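PDB 4BOE: japanin from Rhipicephalus appendiculatus, which binds cholesterol in a lipocalin pocket and, as a secreted tick salivary protein, modulates the host immune response by blocking dendritic cell differentiation from monocytes. Local coordinates for residues T129-R132 / T133-I137; T96-N99 / D100-L103. All coordinates share one frame; numbering follows the deposited sequence.

Interaction 1 (T129-R132 / T133-I137); sequences TINR and TFYTI. With NAG (2-acetamido-2-deoxy-beta-D-glucopyranose), chain B.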
# COMPACT_ATOMS: atom_id res chain seq x y z
N THR A 129 15.40 8.36 6.82
CA THR A 129 15.55 7.05 7.45
C THR A 129 14.67 5.96 6.79
O THR A 129 15.11 4.83 6.66
CB THR A 129 15.19 7.15 8.92
OG1 THR A 129 13.89 7.75 9.01
CG2 THR A 129 16.21 7.95 9.71
N ILE A 130 13.42 6.30 6.43
CA ILE A 130 12.47 5.37 5.79
C ILE A 130 12.94 5.13 4.40
O ILE A 130 12.89 4.01 3.92
CB ILE A 130 11.03 5.95 5.81
CG1 ILE A 130 10.54 6.00 7.23
CG2 ILE A 130 10.05 5.11 4.95
CD1 ILE A 130 9.41 6.92 7.44
N ASN A 131 13.36 6.19 3.73
CA ASN A 131 13.86 6.11 2.35
C ASN A 131 15.09 5.21 2.28
O ASN A 131 15.19 4.35 1.41
CB ASN A 131 14.20 7.54 1.85
CG ASN A 131 14.58 7.53 0.41
OD1 ASN A 131 13.82 7.02 -0.42
ND2 ASN A 131 15.77 8.02 0.09
N ARG A 132 16.01 5.38 3.24
CA ARG A 132 17.20 4.54 3.34
C ARG A 132 16.82 3.06 3.57
O ARG A 132 17.30 2.20 2.84
CB ARG A 132 18.15 5.08 4.45
CG ARG A 132 19.38 4.22 4.65
CD ARG A 132 20.34 4.86 5.61
NE ARG A 132 21.52 4.03 5.81
CZ ARG A 132 22.51 3.86 4.93
NH1 ARG A 132 22.49 4.49 3.76
NH2 ARG A 132 23.54 3.07 5.22
N THR A 133 15.90 2.78 4.47
CA THR A 133 15.42 1.41 4.70
C THR A 133 14.80 0.81 3.46
O THR A 133 15.05 -0.35 3.13
CB THR A 133 14.39 1.39 5.84
OG1 THR A 133 14.99 1.95 6.99
CG2 THR A 133 13.90 -0.00 6.17
N PHE A 134 13.96 1.57 2.79
CA PHE A 134 13.32 1.11 1.56
C PHE A 134 14.36 0.74 0.50
O PHE A 134 14.29 -0.35 -0.07
CB PHE A 134 12.31 2.18 1.06
CG PHE A 134 11.83 1.99 -0.34
CD1 PHE A 134 10.98 0.93 -0.66
CD2 PHE A 134 12.16 2.89 -1.34
CE1 PHE A 134 10.52 0.77 -1.96
CE2 PHE A 134 11.71 2.71 -2.64
CZ PHE A 134 10.93 1.63 -2.95
N TYR A 135 15.34 1.61 0.26
CA TYR A 135 16.39 1.34 -0.73
C TYR A 135 17.35 0.21 -0.31
O TYR A 135 17.91 -0.45 -1.16
CB TYR A 135 17.16 2.62 -1.10
CG TYR A 135 16.49 3.39 -2.20
CD1 TYR A 135 15.50 4.32 -1.92
CD2 TYR A 135 16.78 3.13 -3.53
CE1 TYR A 135 14.84 4.99 -2.93
CE2 TYR A 135 16.15 3.84 -4.56
CZ TYR A 135 15.16 4.75 -4.25
OH TYR A 135 14.51 5.44 -5.24
N THR A 136 17.49 -0.05 0.97
CA THR A 136 18.29 -1.16 1.45
C THR A 136 17.63 -2.53 1.21
O THR A 136 18.24 -3.44 0.67
CB THR A 136 18.57 -0.95 2.95
OG1 THR A 136 19.31 0.25 3.07
CG2 THR A 136 19.34 -2.10 3.58
N ILE A 137 16.41 -2.66 1.65
CA ILE A 137 15.67 -3.92 1.69
C ILE A 137 14.98 -4.38 0.43
O ILE A 137 14.75 -5.58 0.26
CB ILE A 137 14.57 -3.74 2.83
CG1 ILE A 137 15.19 -3.58 4.22
CG2 ILE A 137 13.50 -4.82 2.84
CD1 ILE A 137 16.18 -4.67 4.64
C1 NAG B . 16.24 8.07 -1.26
C2 NAG B . 16.61 9.49 -1.69
C3 NAG B . 17.09 9.44 -3.14
C4 NAG B . 18.24 8.45 -3.27
C5 NAG B . 17.80 7.08 -2.77
C6 NAG B . 18.89 6.04 -2.79
C7 NAG B . 15.21 11.11 -0.44
C8 NAG B . 13.85 11.74 -0.38
N2 NAG B . 15.47 10.39 -1.55
O3 NAG B . 17.49 10.75 -3.53
O4 NAG B . 18.66 8.35 -4.63
O5 NAG B . 17.34 7.18 -1.41
O6 NAG B . 20.12 6.56 -2.30
O7 NAG B . 16.01 11.21 0.49

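Interaction 2 (T96-N99 / D100-L103); sequences TYDN and DFLL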
# COMPACT_ATOMS: atom_id res chain seq x y z
N THR A 96 8.95 -3.40 8.66
CA THR A 96 8.90 -2.44 9.75
C THR A 96 7.73 -1.48 9.56
O THR A 96 7.08 -1.44 8.52
CB THR A 96 10.27 -1.73 9.94
OG1 THR A 96 10.16 -0.97 11.14
CG2 THR A 96 10.63 -0.83 8.78
N TYR A 97 7.45 -0.75 10.61
CA TYR A 97 6.37 0.22 10.60
C TYR A 97 6.56 1.22 11.71
O TYR A 97 7.34 1.01 12.62
CB TYR A 97 4.98 -0.48 10.70
CG TYR A 97 4.61 -1.04 12.06
CD1 TYR A 97 4.01 -0.24 13.02
CD2 TYR A 97 4.90 -2.36 12.41
CE1 TYR A 97 3.69 -0.74 14.28
CE2 TYR A 97 4.55 -2.87 13.65
CZ TYR A 97 3.98 -2.05 14.59
OH TYR A 97 3.61 -2.50 15.84
N ASP A 98 5.82 2.29 11.63
CA ASP A 98 5.70 3.34 12.63
C ASP A 98 4.25 3.87 12.49
O ASP A 98 3.45 3.28 11.76
CB ASP A 98 6.75 4.43 12.39
CG ASP A 98 7.13 5.27 13.61
OD1 ASP A 98 6.28 5.42 14.52
OD2 ASP A 98 8.25 5.80 13.63
N ASN A 99 3.91 4.97 13.16
CA ASN A 99 2.58 5.56 13.10
C ASN A 99 2.18 5.97 11.69
O ASN A 99 1.00 5.90 11.36
CB ASN A 99 2.50 6.81 14.01
CG ASN A 99 2.66 6.47 15.46
OD1 ASN A 99 1.98 5.58 15.98
ND2 ASN A 99 3.55 7.18 16.16
N ASP A 100 3.16 6.39 10.86
CA ASP A 100 2.84 6.93 9.57
C ASP A 100 3.51 6.24 8.40
O ASP A 100 3.43 6.75 7.28
CB ASP A 100 3.13 8.45 9.61
CG ASP A 100 2.17 9.18 10.57
OD1 ASP A 100 1.02 9.47 10.17
OD2 ASP A 100 2.53 9.37 11.73
N PHE A 101 4.06 5.04 8.58
CA PHE A 101 4.58 4.28 7.44
C PHE A 101 4.54 2.78 7.69
O PHE A 101 4.51 2.32 8.82
CB PHE A 101 5.97 4.75 6.97
CG PHE A 101 7.12 4.10 7.69
CD1 PHE A 101 7.62 2.88 7.26
CD2 PHE A 101 7.64 4.65 8.85
CE1 PHE A 101 8.59 2.21 7.99
CE2 PHE A 101 8.63 3.99 9.57
CZ PHE A 101 9.09 2.77 9.14
N LEU A 102 4.49 2.03 6.59
CA LEU A 102 4.48 0.59 6.61
C LEU A 102 5.29 0.06 5.43
O LEU A 102 5.11 0.53 4.30
CB LEU A 102 3.01 0.13 6.53
CG LEU A 102 2.76 -1.35 6.46
CD1 LEU A 102 3.26 -2.06 7.75
CD2 LEU A 102 1.30 -1.62 6.21
N LEU A 103 6.17 -0.90 5.69
CA LEU A 103 6.99 -1.51 4.65
C LEU A 103 6.68 -3.01 4.63
O LEU A 103 6.95 -3.70 5.62
CB LEU A 103 8.48 -1.24 4.90
CG LEU A 103 9.47 -1.79 3.89
CD1 LEU A 103 9.23 -1.20 2.51
CD2 LEU A 103 10.90 -1.49 4.33

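Interaction 1 (T129-R132 / T133-I137)
Thr-133 turns back one helical turn onto the carbonyl of Thr-129, within the alpha-helix 128-137 that packs against the outside of the lipocalin barrel. Four consecutive carbonyls, of residues 129 to 132, each receive the backbone N-H four residues on, which is the alpha-helical pattern; Phe-134 N to Ile-130 O, at 2.9 Å with an N-H...O angle of 164°, is representative. Two of these acceptors carry a second donor. Thr-129 O is gripped by Thr-133 N at 3.1 Å and by Thr-133 OG1 at 2.9 Å, the two donors arriving from opposite faces of the carbonyl plane. With chi1 -56°, OG1 lies beside its own backbone N, close enough to share that acceptor. Thr-136 repeats the pairing on Arg-132 O: its N lies almost in line with the carbonyl bond, whereas OG1, 2.8 Å from the same oxygen, stands above the carbonyl plane. Both hydroxyls donate back into the helix.

Asn-131 spends its amide nitrogen differently, ND2 being bonded covalently to sugar C1 (1.4 Å) in the N-glycosidic link. Its CG, anti to the backbone N, carries the amide out to the sugar, which lies alongside Tyr-135. The ring and amide planes are 70° apart, with Asn-131 OD1 3.4 Å from Tyr-135 CE1. On the inward side of the helix, Ile-130 and Phe-134 both meet Leu-116 of strand 114-118. A second N-acetylglucosamine touches Tyr-135 and a fucose touches Arg-132, consistent with a glycan that continues along this surface. The first sugar lies over one face of the Tyr-135 ring, its C5 3.6 Å above the plane and over the centre, while Asn-131 O sits at the ring edge, in plane.

Interaction 2 (T96-N99 / D100-L103)
The Phe-101 ring lies flat beneath the backbone of the partner strand: Tyr-97 CA and Asp-98 N sit over one face, each 3.9 Å above the plane and displaced toward the rim, while Thr-96 CG2 meets the edge in plane, 3.7 Å from Phe-101 CE1. Tyr-97 CA makes a CH-pi contact, 24° off the ring normal. Phe-101 CG occupies the position between backbone N and carbonyl carbon (chi1 88°), which folds the ring across the hairpin. Asp-98 CB closes on Phe-101 CE2 at 3.4 Å.

Strands 91-98 and 101-106 form this antiparallel beta hairpin, their short segments 174° apart in direction. Leu-103 N donates to Thr-96 O at 3.0 Å and Asp-98 N to Phe-101 O at 3.1 Å, flanking the non-hydrogen-bonded pair Tyr-97 and Leu-102. On that pair's face, Leu-102 CD1 touches Tyr-97 CB. At the turn, Asp-98 OD1 accepts from Asn-99 N at 2.8 Å, while Asn-99 OD1 is bonded to Ser-3 N and Asp-100 OD1 to Thr-119 OG1. Replacing Phe-101 with an alanine would probably open a gap beneath Tyr-97 and Asp-98 and strip Thr-96 CG2 of its aromatic neighbour. Hydrogen bonds thus hold the two strands and the turn together, while the ring covers backbone as well as apolar atoms of the partner strand, shielding the chain at Tyr-97 and Asp-98.

In the fold
Along the chain interaction 2 comes first, as the turn and adjoining strand ends of hairpin 91-98/101-106, and interaction 1 follows on helix 128-137, after strand 114-118. Their centres lie about 12 Å apart, on the same side of the chain's centre, and they touch directly: Ile-130 CD1 reaches Phe-101 CD2 at 3.2 Å and Thr-133 CG2 reaches Leu-103 CD2 at 3.8 Å. The helix therefore packs against the sheet face that carries Phe-101 and Leu-103. Leu-102, on the other face, points to the barrel interior, nearest atoms of its side chain and cholesterol about 5 Å apart. The sheet, including this hairpin, probably stands between helix and cholesterol pocket, with the glycan outside.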